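Phosphoribosylamine--glycine ligase (Thermotoga maritima, PDB 1VKZ) catalyses the ATP-dependent joining of glycine to 5-phospho-beta-D-ribosylamine, giving glycinamide ribonucleotide in the de novo pathway to IMP. Local coordinates at residues Y109-M114 with I119-F124; I210-R215 with E320-R325; S78-V83 with Y286-G291; V18-L21 with R26-A29. All blocks are in the same frame, centred on the assembly; numbering follows the deposited sequence.

Contact 1 (Y109-M114 with I119-F124); sequences YAKRFM and IRTARF
The Phe124 ring has the side chain of Lys111 lying along one face, with Lys111 CB 3.8 Å from the ring centroid and only 10° off the normal, a CH-pi contact over the middle of the ring. Ala122 O lies at the edge of the same ring, in its plane. A second ring, Phe113, meets Ile119 obliquely: methyl CD1 of Ile119 comes to 3.6 Å from Phe113 CE2. Lys111 and Phe124 run past one another in opposite directions, and the lysine chain, kinked at chi2 (-59°) and again at chi3 (-143°), carries NZ past the ring to Thr121 and Ala122. There NZ donates to Thr121 OG1 at 2.7 Å and to Ala122 O; the latter bond is modelled so short that its exact length is doubtful. The contact closes the turn by which helix 107-116 passes into strand 124-127, an outer strand of the antiparallel sheet in the ATP-grasp domain. Asp189, on neighbouring strand 186-190 and predicted to lie in the ATP site, forms a salt bridge with Lys111 NZ, so the ammonium group is shared between the turn and the sheet. The backbone fastens the start of the turn, Ile119 N donating to Met114 O at 2.8 Å in a nearly straight bond. Beside it, Met114, modelled as selenomethionine, crosses Ile119 at about a right angle, the two CB atoms 3.8 Å apart. Its selenium then reaches across to Thr121, with Met114 SE 3.7 Å from Thr121 CB, while Thr121 OG1 is also hydrogen-bonded to Ile283 O.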
loop_
_atom_site.group_PDB
_atom_site.type_symbol
_atom_site.label_atom_id
_atom_site.label_comp_id
_atom_site.label_asym_id
_atom_site.label_seq_id
_atom_site.Cartn_x
_atom_site.Cartn_y
_atom_site.Cartn_z
ATOM N N TYR A 109 -3.365 14.052 -12.827
ATOM C CA TYR A 109 -3.375 15.142 -11.879
ATOM C C TYR A 109 -2.094 15.139 -11.077
ATOM O O TYR A 109 -1.521 16.192 -10.844
ATOM C CB TYR A 109 -4.582 15.092 -10.958
ATOM C CG TYR A 109 -4.533 16.113 -9.823
ATOM C CD1 TYR A 109 -4.961 17.415 -10.017
ATOM C CD2 TYR A 109 -4.046 15.771 -8.572
ATOM C CE1 TYR A 109 -4.931 18.346 -8.979
ATOM C CE2 TYR A 109 -4.002 16.688 -7.543
ATOM C CZ TYR A 109 -4.448 17.966 -7.759
ATOM O OH TYR A 109 -4.406 18.879 -6.749
ATOM N N ALA A 110 -1.624 13.960 -10.660
ATOM C CA ALA A 110 -0.481 13.894 -9.765
ATOM C C ALA A 110 0.720 14.495 -10.432
ATOM O O ALA A 110 1.475 15.247 -9.806
ATOM C CB ALA A 110 -0.215 12.448 -9.328
ATOM N N LYS A 111 0.875 14.218 -11.723
ATOM C CA LYS A 111 2.015 14.736 -12.493
ATOM C C LYS A 111 2.000 16.225 -12.680
ATOM O O LYS A 111 3.049 16.866 -12.649
ATOM C CB LYS A 111 2.062 14.081 -13.865
ATOM C CG LYS A 111 2.647 12.735 -13.836
ATOM C CD LYS A 111 4.075 12.781 -13.302
ATOM C CE LYS A 111 5.000 11.785 -14.001
ATOM N NZ LYS A 111 6.449 12.152 -13.824
ATOM N N ARG A 112 0.813 16.790 -12.900
ATOM C CA ARG A 112 0.710 18.222 -13.089
ATOM C C ARG A 112 0.950 18.957 -11.791
ATOM O O ARG A 112 1.547 20.029 -11.748
ATOM C CB ARG A 112 -0.624 18.548 -13.726
ATOM C CG ARG A 112 -0.555 18.321 -15.224
ATOM C CD ARG A 112 -1.852 18.001 -15.866
ATOM N NE ARG A 112 -1.727 17.792 -17.300
ATOM C CZ ARG A 112 -2.772 17.606 -18.100
ATOM N NH1 ARG A 112 -4.006 17.560 -17.598
ATOM N NH2 ARG A 112 -2.588 17.446 -19.401
ATOM N N PHE A 113 0.481 18.336 -10.731
ATOM C CA PHE A 113 0.697 18.805 -9.386
ATOM C C PHE A 113 2.196 18.920 -9.120
ATOM O O PHE A 113 2.702 19.977 -8.747
ATOM C CB PHE A 113 0.053 17.801 -8.428
ATOM C CG PHE A 113 0.283 18.105 -6.989
ATOM C CD1 PHE A 113 -0.446 19.084 -6.357
ATOM C CD2 PHE A 113 1.251 17.443 -6.279
ATOM C CE1 PHE A 113 -0.224 19.353 -5.029
ATOM C CE2 PHE A 113 1.492 17.734 -4.947
ATOM C CZ PHE A 113 0.754 18.682 -4.330
HETATM N N MSE A 114 2.910 17.826 -9.336
HETATM C CA MSE A 114 4.333 17.803 -9.087
HETATM C C MSE A 114 5.149 18.830 -9.950
HETATM O O MSE A 114 6.108 19.463 -9.484
HETATM C CB MSE A 114 4.821 16.392 -9.319
HETATM C CG MSE A 114 4.277 15.405 -8.347
HETATM SE SE MSE A 114 5.102 13.656 -8.619
HETATM C CE MSE A 114 3.755 12.642 -9.675
ATOM N N ILE A 119 8.241 19.195 -7.622
ATOM C CA ILE A 119 8.474 17.909 -6.998
ATOM C C ILE A 119 9.140 16.989 -8.033
ATOM O O ILE A 119 8.631 16.783 -9.139
ATOM C CB ILE A 119 7.148 17.331 -6.494
ATOM C CG1 ILE A 119 6.570 18.191 -5.346
ATOM C CG2 ILE A 119 7.315 15.903 -6.012
ATOM C CD1 ILE A 119 5.093 18.154 -5.287
ATOM N N ARG A 120 10.287 16.431 -7.662
ATOM C CA ARG A 120 11.137 15.774 -8.621
ATOM C C ARG A 120 10.461 14.514 -9.105
ATOM O O ARG A 120 10.140 13.628 -8.331
ATOM C CB ARG A 120 12.509 15.475 -8.023
ATOM C CG ARG A 120 13.498 14.878 -9.017
ATOM C CD ARG A 120 14.864 14.508 -8.408
ATOM N NE ARG A 120 15.457 15.603 -7.630
ATOM C CZ ARG A 120 15.284 15.815 -6.322
ATOM N NH1 ARG A 120 14.523 15.018 -5.596
ATOM N NH2 ARG A 120 15.886 16.842 -5.734
ATOM N N THR A 121 10.212 14.466 -10.405
ATOM C CA THR A 121 9.538 13.342 -10.999
ATOM C C THR A 121 10.027 13.196 -12.428
ATOM O O THR A 121 10.661 14.081 -12.951
ATOM C CB THR A 121 7.990 13.561 -10.896
ATOM O OG1 THR A 121 7.299 12.389 -11.300
ATOM C CG2 THR A 121 7.483 14.642 -11.849
ATOM N N ALA A 122 9.741 12.058 -13.027
ATOM C CA ALA A 122 10.143 11.794 -14.386
ATOM C C ALA A 122 9.431 12.711 -15.326
ATOM O O ALA A 122 8.297 13.102 -15.082
ATOM C CB ALA A 122 9.832 10.351 -14.766
ATOM N N ARG A 123 10.112 13.042 -16.410
ATOM C CA ARG A 123 9.518 13.755 -17.525
ATOM C C ARG A 123 8.393 12.888 -18.093
ATOM O O ARG A 123 8.456 11.669 -18.037
ATOM C CB ARG A 123 10.595 14.027 -18.570
ATOM C CG ARG A 123 10.447 15.321 -19.322
ATOM C CD ARG A 123 11.608 15.596 -20.296
ATOM N NE ARG A 123 12.179 14.348 -20.825
ATOM C CZ ARG A 123 11.608 13.550 -21.747
ATOM N NH1 ARG A 123 10.423 13.842 -22.279
ATOM N NH2 ARG A 123 12.230 12.439 -22.129
ATOM N N PHE A 124 7.361 13.526 -18.623
ATOM C CA PHE A 124 6.118 12.844 -18.959
ATOM C C PHE A 124 5.317 13.628 -19.979
ATOM O O PHE A 124 5.443 14.838 -20.055
ATOM C CB PHE A 124 5.243 12.701 -17.686
ATOM C CG PHE A 124 4.650 14.009 -17.226
ATOM C CD1 PHE A 124 5.371 14.874 -16.406
ATOM C CD2 PHE A 124 3.388 14.413 -17.659
ATOM C CE1 PHE A 124 4.821 16.111 -16.026
ATOM C CE2 PHE A 124 2.866 15.629 -17.271
ATOM C CZ PHE A 124 3.599 16.483 -16.479
#

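Contact 2 (I210-R215 with E320-R325); sequences ILPFVR and EPVEPR
Leu211 and Val322 supply the closest apolar contact between the two loops, methyl CD2 of Leu211 standing 3.6 Å from CG2 of Val322. The same leucine methyl also comes to 3.8 Å from Val322 CG1, so it sits against the fork of the valine rather than against one arm. With Leu211 CG anti to its carbonyl carbon (chi1 -66°), the leucine turns its end to Val322 even though its CB does not point there directly. Pro212 adds two further nonpolar contacts. Its CD approaches Val322 CG1 at 4.0 Å, the two side chains meeting at about a right angle, and its CG lies 4.1 Å from Pro324 CB, where the two pyrrolidine rings slide past each other in opposite directions.

One contact is of another kind: Pro212 CD rests 3.7 Å from Val322 O, a carbon against a backbone carbonyl. No hydrogen bond links the segments, so the join rests on van der Waals packing, over a modest 184 Å² of buried surface. Were Pro212 an alanine, CG and CD would be gone, which is likely to open a gap beside Val322 and take from Pro324 its apolar partner in this loop.

Residues 210-215 run from strand 207-210 into strand 215-219, and residues 320-325 from helix 303-315 into strand 327-334; both strands entered belong to one six-stranded antiparallel sheet, so the contact pairs two of its entering connections. Helix 294-301 packs against Pro212 through Ile298, Val202 of strand 195-204 touches Leu211, and Pro237 lies against Pro324.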
loop_
_atom_site.group_PDB
_atom_site.type_symbol
_atom_site.label_atom_id
_atom_site.label_comp_id
_atom_site.label_asym_id
_atom_site.label_seq_id
_atom_site.Cartn_x
_atom_site.Cartn_y
_atom_site.Cartn_z
ATOM N N ILE A 210 7.984 10.181 9.158
ATOM C CA ILE A 210 8.292 9.102 8.209
ATOM C C ILE A 210 8.383 7.782 8.954
ATOM O O ILE A 210 9.016 7.691 9.980
ATOM C CB ILE A 210 9.587 9.392 7.455
ATOM C CG1 ILE A 210 9.412 10.640 6.600
ATOM C CG2 ILE A 210 9.927 8.213 6.554
ATOM C CD1 ILE A 210 10.596 11.034 5.826
ATOM N N LEU A 211 7.731 6.759 8.432
ATOM C CA LEU A 211 7.763 5.451 9.042
ATOM C C LEU A 211 9.008 4.635 8.626
ATOM O O LEU A 211 9.680 4.963 7.663
ATOM C CB LEU A 211 6.471 4.733 8.695
ATOM C CG LEU A 211 5.292 5.445 9.347
ATOM C CD1 LEU A 211 3.944 4.918 8.848
ATOM C CD2 LEU A 211 5.404 5.308 10.849
ATOM N N PRO A 212 9.328 3.585 9.368
ATOM C CA PRO A 212 10.415 2.739 9.012
ATOM C C PRO A 212 10.322 2.295 7.567
ATOM O O PRO A 212 9.257 1.867 7.121
ATOM C CB PRO A 212 10.209 1.530 9.924
ATOM C CG PRO A 212 9.566 2.029 11.063
ATOM C CD PRO A 212 8.674 3.115 10.600
ATOM N N PHE A 213 11.428 2.356 6.855
ATOM C CA PHE A 213 11.495 1.866 5.474
ATOM C C PHE A 213 11.529 0.340 5.455
ATOM O O PHE A 213 12.215 -0.302 6.281
ATOM C CB PHE A 213 12.709 2.467 4.737
ATOM C CG PHE A 213 12.644 3.953 4.623
ATOM C CD1 PHE A 213 13.017 4.765 5.680
ATOM C CD2 PHE A 213 12.154 4.556 3.485
ATOM C CE1 PHE A 213 12.935 6.162 5.579
ATOM C CE2 PHE A 213 12.062 5.964 3.394
ATOM C CZ PHE A 213 12.441 6.746 4.438
ATOM N N VAL A 214 10.770 -0.244 4.538
ATOM C CA VAL A 214 10.636 -1.691 4.454
ATOM C C VAL A 214 10.874 -2.093 3.011
ATOM O O VAL A 214 10.772 -1.280 2.127
ATOM C CB VAL A 214 9.266 -2.190 5.023
ATOM C CG1 VAL A 214 9.023 -1.591 6.366
ATOM C CG2 VAL A 214 8.134 -1.844 4.148
ATOM N N ARG A 215 11.249 -3.329 2.765
ATOM C CA ARG A 215 11.511 -3.737 1.405
ATOM C C ARG A 215 10.409 -4.703 1.045
ATOM O O ARG A 215 10.149 -5.636 1.767
ATOM C CB ARG A 215 12.913 -4.359 1.255
ATOM C CG ARG A 215 13.198 -4.801 -0.174
ATOM C CD ARG A 215 14.650 -4.922 -0.575
ATOM N NE ARG A 215 15.539 -3.855 -0.096
ATOM C CZ ARG A 215 15.439 -2.550 -0.387
ATOM N NH1 ARG A 215 14.444 -2.069 -1.134
ATOM N NH2 ARG A 215 16.340 -1.706 0.111
ATOM N N GLU A 320 5.505 12.096 17.468
ATOM C CA GLU A 320 6.849 11.712 17.799
ATOM C C GLU A 320 7.309 10.660 16.796
ATOM O O GLU A 320 6.486 9.894 16.301
ATOM C CB GLU A 320 6.876 11.143 19.218
ATOM C CG GLU A 320 6.456 12.143 20.286
ATOM C CD GLU A 320 7.432 13.309 20.431
ATOM O OE1 GLU A 320 8.617 13.154 20.039
ATOM O OE2 GLU A 320 7.013 14.381 20.936
ATOM N N PRO A 321 8.604 10.643 16.485
ATOM C CA PRO A 321 9.190 9.670 15.552
ATOM C C PRO A 321 8.844 8.204 15.825
ATOM O O PRO A 321 8.797 7.781 16.980
ATOM C CB PRO A 321 10.707 9.864 15.746
ATOM C CG PRO A 321 10.864 11.249 16.224
ATOM C CD PRO A 321 9.609 11.601 16.974
ATOM N N VAL A 322 8.644 7.430 14.764
ATOM C CA VAL A 322 8.391 5.999 14.920
ATOM C C VAL A 322 9.669 5.173 14.731
ATOM O O VAL A 322 10.054 4.857 13.609
ATOM C CB VAL A 322 7.297 5.550 13.963
ATOM C CG1 VAL A 322 7.022 4.048 14.100
ATOM C CG2 VAL A 322 6.045 6.388 14.244
ATOM N N GLU A 323 10.297 4.811 15.843
ATOM C CA GLU A 323 11.550 4.087 15.826
ATOM C C GLU A 323 11.262 2.588 15.775
ATOM O O GLU A 323 10.505 2.068 16.589
ATOM C CB GLU A 323 12.379 4.401 17.079
ATOM C CG GLU A 323 12.450 5.881 17.491
ATOM C CD GLU A 323 13.492 6.691 16.726
ATOM O OE1 GLU A 323 13.568 6.552 15.475
ATOM O OE2 GLU A 323 14.227 7.483 17.384
ATOM N N PRO A 324 11.886 1.878 14.847
ATOM C CA PRO A 324 11.735 0.438 14.789
ATOM C C PRO A 324 12.534 -0.297 15.859
ATOM O O PRO A 324 13.703 0.045 16.127
ATOM C CB PRO A 324 12.299 0.097 13.419
ATOM C CG PRO A 324 13.307 1.175 13.137
ATOM C CD PRO A 324 12.782 2.391 13.792
ATOM N N ARG A 325 11.916 -1.308 16.464
ATOM C CA ARG A 325 12.617 -2.177 17.393
ATOM C C ARG A 325 12.846 -3.527 16.726
ATOM O O ARG A 325 11.927 -4.245 16.411
ATOM C CB ARG A 325 11.837 -2.322 18.699
ATOM C CG ARG A 325 11.971 -1.124 19.650
ATOM C CD ARG A 325 10.922 -0.026 19.446
ATOM N NE ARG A 325 9.543 -0.509 19.608
ATOM C CZ ARG A 325 8.951 -0.778 20.778
ATOM N NH1 ARG A 325 9.602 -0.642 21.938
ATOM N NH2 ARG A 325 7.689 -1.204 20.783
#

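Contact 3 (S78-V83 with Y286-G291); sequences SEEFLV and YNVRLG
Val288 and Glu80 hold most of the surface buried here, and they meet through the end of the glutamate. Glu80 is extended beyond CG and slides past Val288 in the opposite direction, bringing OE1 to 4.0 Å from methyl CG2 of Val288. With CG1 of the valine anti to the carbonyl carbon (chi1 -67°), the other methyl, CG2, is left between the backbone N and the carbonyl carbon, on the side of Glu80. The same carboxylate oxygen, Glu80 OE1, is 3.4 Å from Val288 O. Both atoms are acceptors, so this is proximity and not a hydrogen bond, and the pair is probably unfavourable electrostatically. Arg289 contributes less: its CB is 4.5 Å from Glu80 OE1, while its NE stays 6.8 Å from that oxygen, too far for a salt bridge. The nearest alpha carbons, those of Glu80 and Val288, are 8.2 Å apart, and only 115 Å² is buried in all, evidence of a light contact, made by the end of Glu80 against a methyl and the backbone carbonyl of Val288.

It joins the N domain, through the loop that follows strand 73-74, to the chain leaving strand 280-287 of the ATP-grasp domain, just after Asn287, a predicted magnesium ligand. Helix 98-105 runs close to both sides: Glu104 OE1 accepts from Val288 N, and Ala101 packs on Phe81. Glu80 is further covered by Ile75 and Pro96, and Tyr266 touches Val288.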
loop_
_atom_site.group_PDB
_atom_site.type_symbol
_atom_site.label_atom_id
_atom_site.label_comp_id
_atom_site.label_asym_id
_atom_site.label_seq_id
_atom_site.Cartn_x
_atom_site.Cartn_y
_atom_site.Cartn_z
ATOM N N SER A 78 -9.652 2.581 -1.561
ATOM C CA SER A 78 -10.304 3.540 -2.437
ATOM C C SER A 78 -11.638 4.013 -1.845
ATOM O O SER A 78 -12.374 4.811 -2.466
ATOM C CB SER A 78 -10.598 2.871 -3.795
ATOM O OG SER A 78 -11.651 1.910 -3.691
ATOM N N GLU A 79 -11.979 3.502 -0.664
ATOM C CA GLU A 79 -12.972 4.183 0.161
ATOM C C GLU A 79 -12.736 5.691 0.008
ATOM O O GLU A 79 -13.672 6.451 -0.269
ATOM C CB GLU A 79 -12.889 3.707 1.616
ATOM C CG GLU A 79 -13.976 2.680 1.979
ATOM C CD GLU A 79 -13.471 1.393 2.649
ATOM O OE1 GLU A 79 -12.283 1.316 3.052
ATOM O OE2 GLU A 79 -14.269 0.426 2.774
ATOM N N GLU A 80 -11.469 6.094 0.046
ATOM C CA GLU A 80 -11.096 7.498 0.065
ATOM C C GLU A 80 -11.366 8.390 -1.116
ATOM O O GLU A 80 -11.141 9.584 -1.000
ATOM C CB GLU A 80 -9.665 7.646 0.506
ATOM C CG GLU A 80 -9.629 7.988 1.965
ATOM C CD GLU A 80 -8.374 7.597 2.590
ATOM O OE1 GLU A 80 -7.677 6.699 2.078
ATOM O OE2 GLU A 80 -8.094 8.194 3.615
ATOM N N PHE A 81 -11.900 7.867 -2.209
ATOM C CA PHE A 81 -12.533 8.750 -3.201
ATOM C C PHE A 81 -14.041 8.863 -2.907
ATOM O O PHE A 81 -14.843 9.033 -3.819
ATOM C CB PHE A 81 -12.148 8.317 -4.609
ATOM C CG PHE A 81 -10.736 7.794 -4.669
ATOM C CD1 PHE A 81 -10.479 6.429 -4.608
ATOM C CD2 PHE A 81 -9.659 8.667 -4.667
ATOM C CE1 PHE A 81 -9.157 5.957 -4.590
ATOM C CE2 PHE A 81 -8.349 8.189 -4.664
ATOM C CZ PHE A 81 -8.101 6.846 -4.617
ATOM N N LEU A 82 -14.382 8.746 -1.606
ATOM C CA LEU A 82 -15.501 9.492 -0.958
ATOM C C LEU A 82 -15.382 9.769 0.590
ATOM O O LEU A 82 -15.719 10.865 1.030
ATOM C CB LEU A 82 -16.873 8.857 -1.286
ATOM C CG LEU A 82 -18.161 9.712 -1.134
ATOM C CD1 LEU A 82 -17.951 11.244 -1.031
ATOM C CD2 LEU A 82 -19.160 9.435 -2.288
ATOM N N VAL A 83 -14.908 8.813 1.397
ATOM C CA VAL A 83 -15.123 8.839 2.880
ATOM C C VAL A 83 -14.964 10.219 3.578
ATOM O O VAL A 83 -15.946 10.783 4.109
ATOM C CB VAL A 83 -14.293 7.740 3.693
ATOM C CG1 VAL A 83 -14.909 6.354 3.566
ATOM C CG2 VAL A 83 -12.839 7.672 3.287
ATOM N N TYR A 286 1.983 8.567 -5.935
ATOM C CA TYR A 286 1.462 8.848 -4.603
ATOM C C TYR A 286 0.385 7.799 -4.300
ATOM O O TYR A 286 -0.431 7.470 -5.152
ATOM C CB TYR A 286 0.796 10.218 -4.613
ATOM C CG TYR A 286 1.699 11.429 -4.645
ATOM C CD1 TYR A 286 2.690 11.610 -3.695
ATOM C CD2 TYR A 286 1.522 12.418 -5.597
ATOM C CE1 TYR A 286 3.510 12.726 -3.739
ATOM C CE2 TYR A 286 2.313 13.530 -5.630
ATOM C CZ TYR A 286 3.302 13.674 -4.707
ATOM O OH TYR A 286 4.065 14.795 -4.723
ATOM N N ASN A 287 0.413 7.253 -3.094
ATOM C CA ASN A 287 -0.736 6.551 -2.552
ATOM C C ASN A 287 -1.125 7.241 -1.261
ATOM O O ASN A 287 -0.299 7.824 -0.584
ATOM C CB ASN A 287 -0.423 5.063 -2.352
ATOM C CG ASN A 287 -0.169 4.330 -3.678
ATOM O OD1 ASN A 287 -0.250 4.926 -4.784
ATOM N ND2 ASN A 287 0.123 3.028 -3.583
ATOM N N VAL A 288 -2.407 7.233 -0.964
ATOM C CA VAL A 288 -2.935 7.985 0.195
ATOM C C VAL A 288 -3.330 7.049 1.301
ATOM O O VAL A 288 -4.285 7.293 2.008
ATOM C CB VAL A 288 -4.131 8.877 -0.182
ATOM C CG1 VAL A 288 -3.652 10.006 -1.121
ATOM C CG2 VAL A 288 -5.238 8.061 -0.798
ATOM N N ARG A 289 -2.592 5.969 1.431
ATOM C CA ARG A 289 -2.732 5.074 2.531
ATOM C C ARG A 289 -1.458 4.229 2.572
ATOM O O ARG A 289 -0.623 4.323 1.684
ATOM C CB ARG A 289 -3.978 4.221 2.359
ATOM C CG ARG A 289 -4.215 3.719 0.944
ATOM C CD ARG A 289 -3.147 2.782 0.420
ATOM N NE ARG A 289 -3.387 2.360 -0.960
ATOM C CZ ARG A 289 -2.635 1.478 -1.625
ATOM N NH1 ARG A 289 -1.584 0.899 -1.045
ATOM N NH2 ARG A 289 -2.941 1.168 -2.878
ATOM N N LEU A 290 -1.313 3.391 3.581
ATOM C CA LEU A 290 -0.077 2.646 3.751
ATOM C C LEU A 290 -0.178 1.431 2.901
ATOM O O LEU A 290 -1.291 1.007 2.608
ATOM C CB LEU A 290 0.059 2.214 5.195
ATOM C CG LEU A 290 0.089 3.361 6.187
ATOM C CD1 LEU A 290 -0.031 2.774 7.570
ATOM C CD2 LEU A 290 1.372 4.165 5.980
ATOM N N GLY A 291 0.975 0.861 2.543
ATOM C CA GLY A 291 1.040 -0.387 1.765
ATOM C C GLY A 291 0.699 -1.696 2.505
ATOM O O GLY A 291 0.598 -1.730 3.740
#

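Contact 4 (V18-L21 with R26-A29); sequences VHIL and REHA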
loop_
_atom_site.group_PDB
_atom_site.type_symbol
_atom_site.label_atom_id
_atom_site.label_comp_id
_atom_site.label_asym_id
_atom_site.label_seq_id
_atom_site.Cartn_x
_atom_site.Cartn_y
_atom_site.Cartn_z
ATOM N N VAL A 18 -11.707 2.670 17.898
ATOM C CA VAL A 18 -11.080 2.725 16.595
ATOM C C VAL A 18 -11.867 1.906 15.585
ATOM O O VAL A 18 -12.264 0.772 15.825
ATOM C CB VAL A 18 -9.655 2.212 16.690
ATOM C CG1 VAL A 18 -8.944 2.274 15.339
ATOM C CG2 VAL A 18 -8.903 3.008 17.754
ATOM N N HIS A 19 -12.100 2.505 14.437
ATOM C CA HIS A 19 -12.873 1.859 13.418
ATOM C C HIS A 19 -12.065 1.693 12.145
ATOM O O HIS A 19 -11.612 2.659 11.547
ATOM C CB HIS A 19 -14.057 2.733 13.185
ATOM C CG HIS A 19 -14.964 2.821 14.361
ATOM N ND1 HIS A 19 -15.955 1.897 14.597
ATOM C CD2 HIS A 19 -15.051 3.728 15.355
ATOM C CE1 HIS A 19 -16.643 2.252 15.666
ATOM N NE2 HIS A 19 -16.116 3.362 16.145
ATOM N N ILE A 20 -11.846 0.453 11.748
ATOM C CA ILE A 20 -10.986 0.178 10.617
ATOM C C ILE A 20 -11.812 -0.349 9.445
ATOM O O ILE A 20 -12.486 -1.415 9.509
ATOM C CB ILE A 20 -9.852 -0.807 11.046
ATOM C CG1 ILE A 20 -9.021 -0.154 12.148
ATOM C CG2 ILE A 20 -8.942 -1.174 9.876
ATOM C CD1 ILE A 20 -8.209 -1.056 12.893
ATOM N N LEU A 21 -11.756 0.400 8.358
ATOM C CA LEU A 21 -12.406 -0.043 7.117
ATOM C C LEU A 21 -11.481 -0.960 6.297
ATOM O O LEU A 21 -10.380 -0.602 5.980
ATOM C CB LEU A 21 -12.855 1.168 6.326
ATOM C CG LEU A 21 -13.953 2.069 6.917
ATOM C CD1 LEU A 21 -14.170 1.996 8.375
ATOM C CD2 LEU A 21 -13.666 3.513 6.545
ATOM N N ARG A 26 -3.205 -5.547 6.382
ATOM C CA ARG A 26 -2.929 -4.150 6.776
ATOM C C ARG A 26 -3.922 -3.721 7.822
ATOM O O ARG A 26 -3.562 -3.210 8.875
ATOM C CB ARG A 26 -3.053 -3.275 5.543
ATOM C CG ARG A 26 -2.971 -1.779 5.707
ATOM C CD ARG A 26 -2.984 -1.046 4.364
ATOM N NE ARG A 26 -4.119 -1.431 3.521
ATOM C CZ ARG A 26 -4.163 -1.409 2.173
ATOM N NH1 ARG A 26 -3.140 -1.018 1.436
ATOM N NH2 ARG A 26 -5.271 -1.799 1.556
ATOM N N GLU A 27 -5.189 -3.993 7.547
ATOM C CA GLU A 27 -6.273 -3.604 8.397
ATOM C C GLU A 27 -6.171 -4.353 9.718
ATOM O O GLU A 27 -6.311 -3.766 10.794
ATOM C CB GLU A 27 -7.588 -3.901 7.699
ATOM C CG GLU A 27 -7.925 -2.933 6.570
ATOM C CD GLU A 27 -7.150 -3.126 5.266
ATOM O OE1 GLU A 27 -6.670 -4.242 4.932
ATOM O OE2 GLU A 27 -7.043 -2.150 4.526
ATOM N N HIS A 28 -5.919 -5.648 9.626
ATOM C CA HIS A 28 -5.780 -6.467 10.803
ATOM C C HIS A 28 -4.542 -6.049 11.582
ATOM O O HIS A 28 -4.589 -5.944 12.783
ATOM C CB HIS A 28 -5.765 -7.957 10.418
ATOM C CG HIS A 28 -5.746 -8.886 11.590
ATOM N ND1 HIS A 28 -5.342 -10.201 11.487
ATOM C CD2 HIS A 28 -6.069 -8.691 12.890
ATOM C CE1 HIS A 28 -5.416 -10.772 12.679
ATOM N NE2 HIS A 28 -5.835 -9.875 13.551
ATOM N N ALA A 29 -3.442 -5.784 10.902
ATOM C CA ALA A 29 -2.262 -5.269 11.575
ATOM C C ALA A 29 -2.560 -3.950 12.321
ATOM O O ALA A 29 -2.241 -3.802 13.511
ATOM C CB ALA A 29 -1.144 -5.103 10.604
#
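Strand 17-22 and helix 25-36 are the first two elements of a beta-alpha-beta unit in the N domain, which belongs to the Rossmann-like clan, and this contact packs them together across the glycine-rich turn between them. Ile20 points from the strand toward the helix and crosses Glu27 obliquely, its methyl CG2 3.7 Å from Glu27 CB. Ile20 CG2 also lies 3.8 Å from Glu27 O, so the methyl sits against both the side-chain root and the backbone of the helix. A little farther along the strand, Leu21 O comes within 3.4 Å of Glu27 CG, a carbonyl against a methylene.

Glu27 bends at chi2 (76°), turning its carboxylate aside from the isoleucine. Glu27 OE1 accepts from Gly24 N in the turn, and Glu27 OE2 takes a salt-bridging hydrogen bond of 3.2 Å from Arg26 NE. That bond is fairly straight, 163° at the hydrogen, and the acceptor lies in the guanidinium plane, although the arginine meets OE2 from 45° above the plane of the carboxylate. A second link, from Arg26 NH2, is weak.

Losing the carboxylate to an alanine here is likely to leave Gly24 N and Arg26 NE without these acceptors and the arginine less firmly held on this side, though its NH1 still bonds Leu290 O. The two halves of this glutamate thus do different work: its methylenes pack on the strand, while its buried carboxylate has both oxygens hydrogen-bonded, one to the turn and one to a cation that probably offsets its charge.

In the fold
From the N terminus, contact 4 comes first, closing the short turn between strand 17-22 and helix 25-36. Contact 3 opens next at residues 78-83 and closes only at 286-291, tying the N domain to the ATP-grasp domain. Nested inside that long loop is contact 1, a local closure of helix 107-116 onto the approach to strand 124-127; Tyr286 of contact 3 packs on its Phe113, Met114 and Ile119. Contact 2 crosses contact 3, starting within its loop and ending beyond it, at the entry to strand 327-334. Leu211 touches Leu290 where the two meet, and Leu290 O probably accepts from Arg26 NH1, linking contact 3 back to contact 4.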